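PDB 3HUR: alanine racemase, which belongs to the alanine racemase family, whose chains join an N-terminal TIM-barrel domain to a C-terminal domain built mainly of beta strands. Local coordinates for residues T10-D15 / T365-I370; L200-N205 / A222-Q227; V283-F288 / Q320-L325. All blocks are in the same frame, centred on the assembly; numbering follows the deposited sequence.

Contact 1: T10-D15 / T365-I370; sequences TWVSVD and TLAPRI. With SO4 (sulfate ion), chain C.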
ATOM      1  N   THR A  10      -1.849 -13.758  16.779  1.00 24.14           N
ATOM      2  CA  THR A  10      -3.121 -13.276  16.361  1.00 23.90           C
ATOM      3  C   THR A  10      -3.839 -14.385  15.610  1.00 24.02           C
ATOM      4  O   THR A  10      -3.203 -15.284  15.091  1.00 25.35           O
ATOM      5  CB  THR A  10      -2.948 -12.064  15.454  1.00 24.06           C
ATOM      6  OG1 THR A  10      -2.142 -12.417  14.310  1.00 25.08           O
ATOM      7  CG2 THR A  10      -2.335 -10.925  16.187  1.00 21.85           C
ATOM      8  N   TRP A  11      -5.158 -14.322  15.548  1.00 23.43           N
ATOM      9  CA  TRP A  11      -5.937 -15.291  14.814  1.00 23.10           C
ATOM     10  C   TRP A  11      -7.391 -14.805  14.595  1.00 22.80           C
ATOM     11  O   TRP A  11      -7.835 -13.846  15.234  1.00 22.95           O
ATOM     12  CB  TRP A  11      -5.924 -16.623  15.560  1.00 22.95           C
ATOM     13  CG  TRP A  11      -6.559 -16.594  16.894  1.00 24.20           C
ATOM     14  CD1 TRP A  11      -7.856 -16.866  17.189  1.00 27.39           C
ATOM     15  CD2 TRP A  11      -5.917 -16.291  18.148  1.00 28.25           C
ATOM     16  NE1 TRP A  11      -8.077 -16.722  18.556  1.00 29.95           N
ATOM     17  CE2 TRP A  11      -6.901 -16.365  19.155  1.00 27.06           C
ATOM     18  CE3 TRP A  11      -4.603 -15.959  18.512  1.00 27.26           C
ATOM     19  CZ2 TRP A  11      -6.613 -16.151  20.478  1.00 28.84           C
ATOM     20  CZ3 TRP A  11      -4.334 -15.714  19.821  1.00 28.05           C
ATOM     21  CH2 TRP A  11      -5.325 -15.821  20.798  1.00 28.38           C
ATOM     22  N   VAL A  12      -8.107 -15.459  13.684  1.00 22.97           N
ATOM     23  CA  VAL A  12      -9.542 -15.205  13.430  1.00 22.68           C
ATOM     24  C   VAL A  12     -10.281 -16.309  14.081  1.00 23.80           C
ATOM     25  O   VAL A  12     -10.080 -17.460  13.746  1.00 23.32           O
ATOM     26  CB  VAL A  12      -9.968 -15.289  11.954  1.00 22.59           C
ATOM     27  CG1 VAL A  12     -11.497 -15.041  11.828  1.00 18.52           C
ATOM     28  CG2 VAL A  12      -9.197 -14.302  11.119  1.00 23.03           C
ATOM     29  N   SER A  13     -11.150 -15.933  15.009  1.00 25.24           N
ATOM     30  CA  SER A  13     -11.896 -16.862  15.814  1.00 25.74           C
ATOM     31  C   SER A  13     -13.300 -16.955  15.192  1.00 26.53           C
ATOM     32  O   SER A  13     -13.970 -15.948  15.037  1.00 26.64           O
ATOM     33  CB  SER A  13     -11.961 -16.312  17.236  1.00 25.25           C
ATOM     34  OG  SER A  13     -12.803 -17.126  17.999  1.00 27.30           O
ATOM     35  N   VAL A  14     -13.727 -18.163  14.876  1.00 27.10           N
ATOM     36  CA  VAL A  14     -14.944 -18.433  14.157  1.00 28.01           C
ATOM     37  C   VAL A  14     -15.870 -19.336  15.009  1.00 29.70           C
ATOM     38  O   VAL A  14     -15.561 -20.495  15.278  1.00 31.37           O
ATOM     39  CB  VAL A  14     -14.641 -19.197  12.851  1.00 28.09           C
ATOM     40  CG1 VAL A  14     -15.948 -19.522  12.136  1.00 26.93           C
ATOM     41  CG2 VAL A  14     -13.662 -18.423  11.949  1.00 25.34           C
ATOM     42  N   ASP A  15     -16.997 -18.805  15.437  1.00 30.42           N
ATOM     43  CA  ASP A  15     -17.908 -19.541  16.292  1.00 30.97           C
ATOM     44  C   ASP A  15     -18.951 -20.300  15.456  1.00 31.29           C
ATOM     45  O   ASP A  15     -19.884 -19.698  14.885  1.00 30.92           O
ATOM     46  CB  ASP A  15     -18.592 -18.549  17.214  1.00 31.40           C
ATOM     47  CG  ASP A  15     -19.761 -19.142  17.912  1.00 31.92           C
ATOM     48  OD1 ASP A  15     -20.083 -20.313  17.619  1.00 31.74           O
ATOM     49  OD2 ASP A  15     -20.360 -18.420  18.728  1.00 33.22           O
ATOM     50  N   THR A 365     -11.036 -10.714   2.422  1.00 20.75           N
ATOM     51  CA  THR A 365     -10.462  -9.416   2.727  1.00 21.01           C
ATOM     52  C   THR A 365     -10.274  -9.328   4.249  1.00 21.34           C
ATOM     53  O   THR A 365     -10.099  -8.226   4.768  1.00 21.64           O
ATOM     54  CB  THR A 365     -11.416  -8.229   2.289  1.00 20.82           C
ATOM     55  OG1 THR A 365     -12.638  -8.334   3.036  1.00 19.20           O
ATOM     56  CG2 THR A 365     -11.705  -8.255   0.801  1.00 17.67           C
ATOM     57  N   LEU A 366     -10.390 -10.457   4.963  1.00 21.22           N
ATOM     58  CA  LEU A 366     -10.201 -10.485   6.401  1.00 22.17           C
ATOM     59  C   LEU A 366      -8.902 -11.261   6.750  1.00 22.03           C
ATOM     60  O   LEU A 366      -8.907 -12.486   6.799  1.00 22.11           O
ATOM     61  CB  LEU A 366     -11.417 -11.092   7.092  1.00 22.15           C
ATOM     62  CG  LEU A 366     -11.362 -11.101   8.620  1.00 24.91           C
ATOM     63  CD1 LEU A 366     -11.427  -9.686   9.176  1.00 23.37           C
ATOM     64  CD2 LEU A 366     -12.434 -11.973   9.295  1.00 22.93           C
ATOM     65  N   ALA A 367      -7.805 -10.526   6.970  1.00 21.57           N
ATOM     66  CA  ALA A 367      -6.576 -11.038   7.629  1.00 20.64           C
ATOM     67  C   ALA A 367      -6.193 -12.354   7.043  1.00 20.49           C
ATOM     68  O   ALA A 367      -6.110 -13.345   7.734  1.00 20.49           O
ATOM     69  CB  ALA A 367      -6.769 -11.173   9.112  1.00 19.42           C
ATOM     70  N   PRO A 368      -5.940 -12.355   5.756  1.00 20.64           N
ATOM     71  CA  PRO A 368      -5.702 -13.581   5.017  1.00 21.55           C
ATOM     72  C   PRO A 368      -4.487 -14.394   5.469  1.00 23.56           C
ATOM     73  O   PRO A 368      -4.423 -15.611   5.174  1.00 23.71           O
ATOM     74  CB  PRO A 368      -5.530 -13.124   3.576  1.00 20.75           C
ATOM     75  CG  PRO A 368      -5.181 -11.703   3.640  1.00 21.22           C
ATOM     76  CD  PRO A 368      -5.612 -11.140   4.994  1.00 20.41           C
ATOM     77  N   ARG A 369      -3.567 -13.778   6.199  1.00 24.98           N
ATOM     78  CA  ARG A 369      -2.343 -14.448   6.535  1.00 26.25           C
ATOM     79  C   ARG A 369      -2.353 -15.091   7.888  1.00 27.53           C
ATOM     80  O   ARG A 369      -1.374 -15.750   8.223  1.00 28.68           O
ATOM     81  CB  ARG A 369      -1.168 -13.490   6.398  1.00 27.32           C
ATOM     82  CG  ARG A 369      -0.840 -13.220   4.909  1.00 28.35           C
ATOM     83  CD  ARG A 369       0.261 -12.211   4.701  1.00 32.36           C
ATOM     84  NE  ARG A 369       0.066 -11.008   5.486  1.00 37.41           N
ATOM     85  CZ  ARG A 369       1.048 -10.299   6.049  1.00 43.30           C
ATOM     86  NH1 ARG A 369       2.328 -10.664   5.915  1.00 45.12           N
ATOM     87  NH2 ARG A 369       0.750  -9.206   6.756  1.00 45.75           N
ATOM     88  N   ILE A 370      -3.451 -14.954   8.656  1.00 28.16           N
ATOM     89  CA  ILE A 370      -3.567 -15.590   9.982  1.00 27.85           C
ATOM     90  C   ILE A 370      -4.573 -16.780  10.019  1.00 28.39           C
ATOM     91  O   ILE A 370      -5.443 -16.901   9.184  1.00 28.42           O
ATOM     92  CB  ILE A 370      -3.875 -14.552  11.116  1.00 27.35           C
ATOM     93  CG1 ILE A 370      -5.329 -14.121  11.126  1.00 27.67           C
ATOM     94  CG2 ILE A 370      -3.016 -13.329  10.980  1.00 27.42           C
ATOM     95  CD1 ILE A 370      -5.619 -12.993  12.161  1.00 24.58           C
TER
HETATM   96  S   SO4 C 396      -2.643  -8.894   6.371  1.00 51.15           S
HETATM   97  O1  SO4 C 396      -1.653  -8.182   7.201  1.00 53.24           O
HETATM   98  O2  SO4 C 396      -1.997  -8.817   5.051  1.00 42.35           O
HETATM   99  O3  SO4 C 396      -2.935 -10.275   6.940  1.00 44.44           O
HETATM  100  O4  SO4 C 396      -3.921  -8.164   6.388  1.00 48.03           O
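L366 opens the contact by setting CD2 against V12 CG1, at 4.1 Å, where a loop of the C-terminal domain folds over one side of strand 10-15. This strand belongs to the mixed beta sheet and pairs in parallel with strand 372-375, so the loop 365-370 covers its buried face just before the chain enters that neighbouring strand. V12 carries CG1 opposite its backbone N (chi1 179°), which turns CG1 to L366 and leaves CG2 for the residues that follow. A367, in a left-handed backbone conformation, brings its CB within 4.4 Å of V12 CG2 and starts a type I turn, closed by the bond from I370 N to A367 O (3.2 Å). Outside the segments, R372 ties the loop together, its guanidinium donating to the carbonyl oxygens of L366, A367 and I370. P368 and R369 fill the middle of the turn and face a sulfate ion rather than the strand. R369 meets it edge-on: NH2 reaches sulfate O1 at 2.6 Å along a nearly straight bond (168°), while NE adds two weak bonds, to O2 and O3. G293 N is a further donor to this ion. I370 has the largest share of the buried surface. Its CG1 sits between the backbone N and the carbonyl carbon (chi1 77°), which sends the side chain across V12 at about a right angle, CG1 3.9 Å from V12 CG2. The branch methyl CG2 abuts T10 OG1 at 3.6 Å, and the terminal CD1 presses on the strand backbone itself, 3.5 Å from W11 C.

Contact 2: L200-N205 / A222-Q227; sequences LFSMAN and AIRPGQ. With SO4 (sulfate ion), chain B.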
ATOM      1  N   LEU A 200     -39.524 -27.557  -6.235  1.00 40.76           N
ATOM      2  CA  LEU A 200     -38.202 -27.431  -6.816  1.00 40.35           C
ATOM      3  C   LEU A 200     -37.723 -25.951  -7.001  1.00 40.02           C
ATOM      4  O   LEU A 200     -36.589 -25.683  -7.434  1.00 38.88           O
ATOM      5  CB  LEU A 200     -38.214 -28.130  -8.176  1.00 40.35           C
ATOM      6  CG  LEU A 200     -38.571 -29.629  -8.218  1.00 41.31           C
ATOM      7  CD1 LEU A 200     -38.610 -30.148  -9.680  1.00 40.85           C
ATOM      8  CD2 LEU A 200     -37.572 -30.503  -7.386  1.00 41.79           C
ATOM      9  N   PHE A 201     -38.578 -24.980  -6.695  1.00 39.34           N
ATOM     10  CA  PHE A 201     -38.234 -23.614  -7.001  1.00 39.00           C
ATOM     11  C   PHE A 201     -37.248 -23.065  -5.992  1.00 38.49           C
ATOM     12  O   PHE A 201     -37.407 -23.241  -4.805  1.00 39.58           O
ATOM     13  CB  PHE A 201     -39.478 -22.730  -7.068  1.00 39.57           C
ATOM     14  CG  PHE A 201     -40.331 -22.937  -8.314  1.00 39.68           C
ATOM     15  CD1 PHE A 201     -39.762 -23.269  -9.538  1.00 40.13           C
ATOM     16  CD2 PHE A 201     -41.709 -22.768  -8.244  1.00 40.76           C
ATOM     17  CE1 PHE A 201     -40.552 -23.451 -10.663  1.00 41.98           C
ATOM     18  CE2 PHE A 201     -42.526 -22.939  -9.371  1.00 40.38           C
ATOM     19  CZ  PHE A 201     -41.947 -23.283 -10.578  1.00 41.62           C
ATOM     20  N   SER A 202     -36.208 -22.408  -6.465  1.00 37.64           N
ATOM     21  CA  SER A 202     -35.321 -21.708  -5.569  1.00 36.98           C
ATOM     22  C   SER A 202     -35.080 -20.338  -6.102  1.00 35.91           C
ATOM     23  O   SER A 202     -34.503 -20.186  -7.175  1.00 34.95           O
ATOM     24  CB  SER A 202     -33.963 -22.422  -5.402  1.00 37.73           C
ATOM     25  OG  SER A 202     -33.145 -21.681  -4.504  1.00 37.04           O
ATOM     26  N   MET A 203     -35.457 -19.347  -5.307  1.00 35.07           N
ATOM     27  CA  MET A 203     -35.460 -17.982  -5.772  1.00 35.35           C
ATOM     28  C   MET A 203     -34.551 -17.049  -4.977  1.00 34.85           C
ATOM     29  O   MET A 203     -34.087 -16.064  -5.544  1.00 35.00           O
ATOM     30  CB  MET A 203     -36.937 -17.434  -5.761  1.00 35.34           C
ATOM     31  CG  MET A 203     -37.847 -18.101  -6.846  1.00 34.84           C
ATOM     32  SD  MET A 203     -39.553 -17.506  -6.989  1.00 31.93           S
ATOM     33  CE  MET A 203     -39.276 -16.012  -7.848  1.00 24.46           C
ATOM     34  N   ALA A 204     -34.319 -17.351  -3.689  1.00 34.47           N
ATOM     35  CA  ALA A 204     -33.811 -16.370  -2.720  1.00 34.04           C
ATOM     36  C   ALA A 204     -32.328 -16.505  -2.371  1.00 34.51           C
ATOM     37  O   ALA A 204     -31.929 -17.449  -1.671  1.00 34.64           O
ATOM     38  CB  ALA A 204     -34.617 -16.461  -1.462  1.00 33.52           C
ATOM     39  N   ASN A 205     -31.526 -15.531  -2.817  1.00 34.54           N
ATOM     40  CA  ASN A 205     -30.146 -15.343  -2.300  1.00 33.44           C
ATOM     41  C   ASN A 205     -30.245 -14.640  -0.973  1.00 33.40           C
ATOM     42  O   ASN A 205     -31.335 -14.545  -0.419  1.00 33.37           O
ATOM     43  CB  ASN A 205     -29.268 -14.563  -3.274  1.00 32.44           C
ATOM     44  CG  ASN A 205     -29.732 -13.133  -3.462  1.00 31.91           C
ATOM     45  OD1 ASN A 205     -30.549 -12.607  -2.682  1.00 28.21           O
ATOM     46  ND2 ASN A 205     -29.213 -12.485  -4.509  1.00 28.53           N
ATOM     47  N   ALA A 222     -36.738 -23.377  -1.385  1.00 39.40           N
ATOM     48  CA  ALA A 222     -35.317 -23.632  -1.115  1.00 37.83           C
ATOM     49  C   ALA A 222     -34.549 -22.321  -1.206  1.00 37.01           C
ATOM     50  O   ALA A 222     -34.339 -21.767  -2.313  1.00 35.75           O
ATOM     51  CB  ALA A 222     -34.740 -24.621  -2.098  1.00 37.69           C
ATOM     52  N   ILE A 223     -34.146 -21.836  -0.033  1.00 36.17           N
ATOM     53  CA  ILE A 223     -33.305 -20.659   0.066  1.00 35.69           C
ATOM     54  C   ILE A 223     -31.805 -21.010  -0.024  1.00 35.28           C
ATOM     55  O   ILE A 223     -31.403 -22.140   0.234  1.00 34.93           O
ATOM     56  CB  ILE A 223     -33.625 -19.846   1.320  1.00 35.55           C
ATOM     57  CG1 ILE A 223     -33.271 -20.583   2.612  1.00 35.05           C
ATOM     58  CG2 ILE A 223     -35.100 -19.444   1.316  1.00 35.98           C
ATOM     59  CD1 ILE A 223     -33.380 -19.660   3.889  1.00 30.43           C
ATOM     60  N   ARG A 224     -31.014 -20.021  -0.447  1.00 34.32           N
ATOM     61  CA  ARG A 224     -29.587 -20.169  -0.757  1.00 32.86           C
ATOM     62  C   ARG A 224     -28.735 -19.132  -0.049  1.00 31.91           C
ATOM     63  O   ARG A 224     -28.095 -18.326  -0.684  1.00 31.86           O
ATOM     64  CB  ARG A 224     -29.393 -20.019  -2.251  1.00 32.13           C
ATOM     65  CG  ARG A 224     -29.790 -21.240  -2.991  1.00 33.46           C
ATOM     66  CD  ARG A 224     -29.381 -21.097  -4.448  1.00 36.79           C
ATOM     67  NE  ARG A 224     -30.576 -20.603  -5.083  1.00 42.42           N
ATOM     68  CZ  ARG A 224     -30.696 -19.574  -5.897  1.00 41.18           C
ATOM     69  NH1 ARG A 224     -29.685 -18.884  -6.369  1.00 38.05           N
ATOM     70  NH2 ARG A 224     -31.908 -19.301  -6.283  1.00 45.88           N
ATOM     71  N   PRO A 225     -28.743 -19.125   1.281  1.00 31.70           N
ATOM     72  CA  PRO A 225     -27.957 -18.135   2.010  1.00 31.91           C
ATOM     73  C   PRO A 225     -26.459 -18.355   1.860  1.00 31.81           C
ATOM     74  O   PRO A 225     -25.985 -19.452   2.063  1.00 32.58           O
ATOM     75  CB  PRO A 225     -28.380 -18.359   3.445  1.00 31.53           C
ATOM     76  CG  PRO A 225     -28.911 -19.696   3.470  1.00 31.01           C
ATOM     77  CD  PRO A 225     -29.538 -19.941   2.194  1.00 31.45           C
ATOM     78  N   GLY A 226     -25.756 -17.314   1.432  1.00 31.57           N
ATOM     79  CA  GLY A 226     -24.285 -17.325   1.277  1.00 30.69           C
ATOM     80  C   GLY A 226     -23.646 -16.325   2.217  1.00 29.64           C
ATOM     81  O   GLY A 226     -23.465 -16.608   3.379  1.00 29.74           O
ATOM     82  N   GLN A 227     -23.366 -15.134   1.736  1.00 29.47           N
ATOM     83  CA  GLN A 227     -22.608 -14.181   2.512  1.00 29.89           C
ATOM     84  C   GLN A 227     -23.179 -13.899   3.862  1.00 29.66           C
ATOM     85  O   GLN A 227     -22.435 -13.470   4.767  1.00 30.34           O
ATOM     86  CB  GLN A 227     -22.571 -12.843   1.864  1.00 30.74           C
ATOM     87  CG  GLN A 227     -21.804 -12.722   0.656  1.00 33.60           C
ATOM     88  CD  GLN A 227     -21.536 -11.255   0.352  1.00 37.87           C
ATOM     89  OE1 GLN A 227     -21.822 -10.784  -0.745  1.00 39.58           O
ATOM     90  NE2 GLN A 227     -20.967 -10.531   1.328  1.00 37.88           N
TER
HETATM   91  S   SO4 B 395     -25.362 -14.594  -1.771  1.00 39.45           S
HETATM   92  O1  SO4 B 395     -24.129 -14.059  -1.254  1.00 43.49           O
HETATM   93  O2  SO4 B 395     -26.085 -13.661  -2.596  1.00 40.84           O
HETATM   94  O3  SO4 B 395     -25.047 -15.663  -2.673  1.00 39.22           O
HETATM   95  O4  SO4 B 395     -26.116 -14.918  -0.570  1.00 38.50           O
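R224 grips S202 across the closing seam of the TIM barrel, between strands 201-202 and 222-223. Two nitrogens of its guanidinium edge converge on the one hydroxyl: NE lies 2.8 Å from S202 OG in a nearly straight bond (168°) and NH2 lies 3.2 Å from S202 OG, with the oxygen in the guanidinium plane. NH2 also makes a weak bond to S202 O and a stronger one to T164 O, which together fix the rotation of the group. S202 sets OG opposite its own backbone N (chi1 -180°), where it also donates to A222 O; the modelled 2.5 Å from S202 OG to A222 O is very short and its exact length is doubtful. Backbone bonding flanks this cluster. R224 N donates to A204 O at 3.0 Å, nearly in line with the carbonyl, whereas A222 N reaches F201 O only weakly, at 3.5 Å. A204 CB rests on I223 CG2 (4.1 Å). Beyond R224, a sulfate ion receives Q227 N on O1 (3.3 Å), a weak bond from G226 N, and S206 OG; its place in the loops after the last two strands, at the start of helix 206-211, is consistent with the phosphate-type anion site of many TIM barrels. N205 is the N-cap of that helix, its OD1 also bonded to T208 OG1. Strand 157-163 continues the barrel beyond 201-202 and strand 34-38 beyond 222-223, while helix 16-30 packs against I223 and P225.

Contact 3: V283-F288 / Q320-L325; sequences VATLPF and QTMVKL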
ATOM      1  N   VAL A 283      -0.246  -2.077  32.464  1.00 48.40           N
ATOM      2  CA  VAL A 283      -0.321  -1.936  31.010  1.00 45.42           C
ATOM      3  C   VAL A 283       0.137  -3.182  30.255  1.00 43.01           C
ATOM      4  O   VAL A 283       1.240  -3.695  30.481  1.00 41.92           O
ATOM      5  CB  VAL A 283       0.545  -0.840  30.522  1.00 45.25           C
ATOM      6  CG1 VAL A 283       0.584  -0.875  28.978  1.00 45.39           C
ATOM      7  CG2 VAL A 283       0.015   0.473  31.045  1.00 44.08           C
ATOM      8  N   ALA A 284      -0.731  -3.644  29.353  1.00 40.47           N
ATOM      9  CA  ALA A 284      -0.471  -4.829  28.531  1.00 38.23           C
ATOM     10  C   ALA A 284       0.030  -4.414  27.137  1.00 36.48           C
ATOM     11  O   ALA A 284      -0.441  -3.421  26.544  1.00 36.19           O
ATOM     12  CB  ALA A 284      -1.715  -5.683  28.443  1.00 37.16           C
ATOM     13  N   THR A 285       1.020  -5.153  26.668  1.00 34.23           N
ATOM     14  CA  THR A 285       1.527  -5.095  25.286  1.00 33.27           C
ATOM     15  C   THR A 285       0.956  -6.272  24.457  1.00 31.88           C
ATOM     16  O   THR A 285       1.101  -7.447  24.843  1.00 31.38           O
ATOM     17  CB  THR A 285       3.033  -5.294  25.273  1.00 32.88           C
ATOM     18  OG1 THR A 285       3.610  -4.319  26.112  1.00 33.79           O
ATOM     19  CG2 THR A 285       3.634  -5.197  23.852  1.00 33.44           C
ATOM     20  N   LEU A 286       0.337  -5.954  23.329  1.00 29.95           N
ATOM     21  CA  LEU A 286      -0.318  -6.956  22.502  1.00 29.02           C
ATOM     22  C   LEU A 286       0.529  -7.101  21.249  1.00 27.78           C
ATOM     23  O   LEU A 286       1.043  -6.117  20.735  1.00 27.26           O
ATOM     24  CB  LEU A 286      -1.758  -6.517  22.153  1.00 29.07           C
ATOM     25  CG  LEU A 286      -2.640  -6.045  23.314  1.00 29.56           C
ATOM     26  CD1 LEU A 286      -4.016  -5.682  22.814  1.00 30.85           C
ATOM     27  CD2 LEU A 286      -2.763  -7.057  24.448  1.00 29.83           C
ATOM     28  N   PRO A 287       0.687  -8.320  20.750  1.00 26.67           N
ATOM     29  CA  PRO A 287       1.642  -8.490  19.690  1.00 27.11           C
ATOM     30  C   PRO A 287       1.029  -8.261  18.310  1.00 27.96           C
ATOM     31  O   PRO A 287       1.133  -9.110  17.430  1.00 29.59           O
ATOM     32  CB  PRO A 287       2.103  -9.917  19.896  1.00 26.31           C
ATOM     33  CG  PRO A 287       0.842 -10.621  20.347  1.00 26.12           C
ATOM     34  CD  PRO A 287       0.187  -9.614  21.239  1.00 27.30           C
ATOM     35  N   PHE A 288       0.393  -7.112  18.124  1.00 28.21           N
ATOM     36  CA  PHE A 288       0.115  -6.628  16.801  1.00 28.04           C
ATOM     37  C   PHE A 288       0.366  -5.147  16.658  1.00 28.36           C
ATOM     38  O   PHE A 288       0.330  -4.386  17.608  1.00 26.90           O
ATOM     39  CB  PHE A 288      -1.324  -6.949  16.415  1.00 28.52           C
ATOM     40  CG  PHE A 288      -2.337  -6.446  17.384  1.00 27.49           C
ATOM     41  CD1 PHE A 288      -2.833  -5.183  17.271  1.00 26.35           C
ATOM     42  CD2 PHE A 288      -2.786  -7.249  18.413  1.00 29.38           C
ATOM     43  CE1 PHE A 288      -3.766  -4.716  18.156  1.00 27.91           C
ATOM     44  CE2 PHE A 288      -3.753  -6.796  19.300  1.00 28.16           C
ATOM     45  CZ  PHE A 288      -4.230  -5.521  19.167  1.00 28.23           C
ATOM     46  N   GLN A 320       3.455  -3.889  18.154  1.00 31.45           N
ATOM     47  CA  GLN A 320       3.144  -3.674  19.544  1.00 32.01           C
ATOM     48  C   GLN A 320       2.024  -2.662  19.645  1.00 31.39           C
ATOM     49  O   GLN A 320       2.084  -1.588  19.076  1.00 31.04           O
ATOM     50  CB  GLN A 320       4.355  -3.133  20.320  1.00 31.95           C
ATOM     51  CG  GLN A 320       5.462  -4.128  20.473  1.00 33.70           C
ATOM     52  CD  GLN A 320       6.793  -3.475  20.778  1.00 36.93           C
ATOM     53  OE1 GLN A 320       6.969  -2.278  20.585  1.00 40.72           O
ATOM     54  NE2 GLN A 320       7.735  -4.258  21.234  1.00 34.53           N
ATOM     55  N   THR A 321       1.044  -3.016  20.433  1.00 30.90           N
ATOM     56  CA  THR A 321      -0.026  -2.148  20.779  1.00 31.50           C
ATOM     57  C   THR A 321      -0.149  -2.247  22.297  1.00 32.27           C
ATOM     58  O   THR A 321      -0.040  -3.357  22.865  1.00 31.96           O
ATOM     59  CB  THR A 321      -1.318  -2.630  20.094  1.00 31.19           C
ATOM     60  OG1 THR A 321      -1.166  -2.495  18.677  1.00 31.75           O
ATOM     61  CG2 THR A 321      -2.486  -1.831  20.524  1.00 28.97           C
ATOM     62  N   MET A 322      -0.342  -1.114  22.966  1.00 33.46           N
ATOM     63  CA  MET A 322      -0.405  -1.127  24.442  1.00 34.27           C
ATOM     64  C   MET A 322      -1.820  -0.839  24.957  1.00 34.98           C
ATOM     65  O   MET A 322      -2.538  -0.072  24.358  1.00 33.69           O
ATOM     66  CB  MET A 322       0.611  -0.155  25.014  1.00 34.52           C
ATOM     67  CG  MET A 322       2.054  -0.682  25.050  1.00 34.05           C
ATOM     68  SD  MET A 322       3.163   0.607  25.696  1.00 33.33           S
ATOM     69  CE  MET A 322       2.696   1.993  24.766  1.00 18.76           C
ATOM     70  N   VAL A 323      -2.216  -1.503  26.041  1.00 37.07           N
ATOM     71  CA  VAL A 323      -3.531  -1.283  26.657  1.00 38.95           C
ATOM     72  C   VAL A 323      -3.482  -1.127  28.179  1.00 41.19           C
ATOM     73  O   VAL A 323      -2.890  -1.931  28.891  1.00 41.06           O
ATOM     74  CB  VAL A 323      -4.498  -2.449  26.293  1.00 39.16           C
ATOM     75  CG1 VAL A 323      -5.811  -2.345  27.060  1.00 38.42           C
ATOM     76  CG2 VAL A 323      -4.757  -2.463  24.793  1.00 38.82           C
ATOM     77  N   LYS A 324      -4.147  -0.093  28.677  1.00 44.40           N
ATOM     78  CA  LYS A 324      -4.324   0.093  30.121  1.00 46.34           C
ATOM     79  C   LYS A 324      -5.375  -0.861  30.607  1.00 46.58           C
ATOM     80  O   LYS A 324      -6.505  -0.756  30.189  1.00 46.24           O
ATOM     81  CB  LYS A 324      -4.768   1.531  30.451  1.00 47.49           C
ATOM     82  CG  LYS A 324      -4.844   1.836  31.978  1.00 51.15           C
ATOM     83  CD  LYS A 324      -5.442   3.218  32.283  1.00 56.80           C
ATOM     84  CE  LYS A 324      -5.631   3.391  33.831  1.00 60.43           C
ATOM     85  NZ  LYS A 324      -6.116   4.769  34.282  1.00 62.15           N
ATOM     86  N   LEU A 325      -4.998  -1.761  31.514  1.00 47.97           N
ATOM     87  CA  LEU A 325      -5.898  -2.782  32.071  1.00 48.84           C
ATOM     88  C   LEU A 325      -6.572  -2.295  33.369  1.00 50.68           C
ATOM     89  O   LEU A 325      -6.053  -1.414  34.053  1.00 51.15           O
ATOM     90  CB  LEU A 325      -5.109  -4.049  32.376  1.00 48.15           C
ATOM     91  CG  LEU A 325      -4.168  -4.585  31.284  1.00 48.15           C
ATOM     92  CD1 LEU A 325      -3.182  -5.648  31.830  1.00 44.06           C
ATOM     93  CD2 LEU A 325      -4.980  -5.126  30.106  1.00 45.36           C
TER
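A284 CB fits into the fork of L325, whose CD1 and CD2 both lie 3.7 Å from that CB. The two sit at one end of an antiparallel beta ladder of the C-terminal domain: strands 283-286 and 321-324 run at 153° to each other, with bonds exchanged both ways between A284 and V323 and between L286 and T321. On the face shared with A284, L286 meets V323 at a slant, CD1 3.9 Å from V323 CG2. F288 curls back from beyond the strand end, its CG held between backbone N and carbonyl carbon (chi1 55°), so that its CE1 comes 3.8 Å from T321 CB. T321 OG1 is pinned there by donating to F288 O (2.6 Å) from above the carbonyl plane, 37° out of it. The reverse face has V283 CG1 lodged against M322 CB, at 4.0 Å, and T285 CG2 alongside Q320 CG. T285 OG1 bonds to Y271 OH of the third subunit, and Q320 NE2 to Y271 O of that subunit and Y354 OH of the second, while Q320 OE1 stays with T317 OG1 of its own chain. In the sheet, strand 251-263 flanks 283-286; strand 334-339 meets L286 and F288, and strand 308-311 lies against V323 and L325.

All three contacts are buried, but they differ in what holds them. Contacts 1 and 3 both reach the same mixed sheet, their centres about 19 Å apart, and touch where T10 CG2 packs on P287 O and F288 CB; both also meet the second subunit. Contact 1 lays a loop on a strand through apolar side chains, whereas contact 3 is a regular ladder of backbone bonds on which T285 and Q320 face other subunits. Contact 2 lies in the barrel, its centre about 44 Å from that of contact 3, and relies on an arginine-serine cluster where direct strand bonding is sparse. Contacts 1 and 2 each adjoin a sulfate, met chiefly by a side chain in one and by backbone nitrogens in the other.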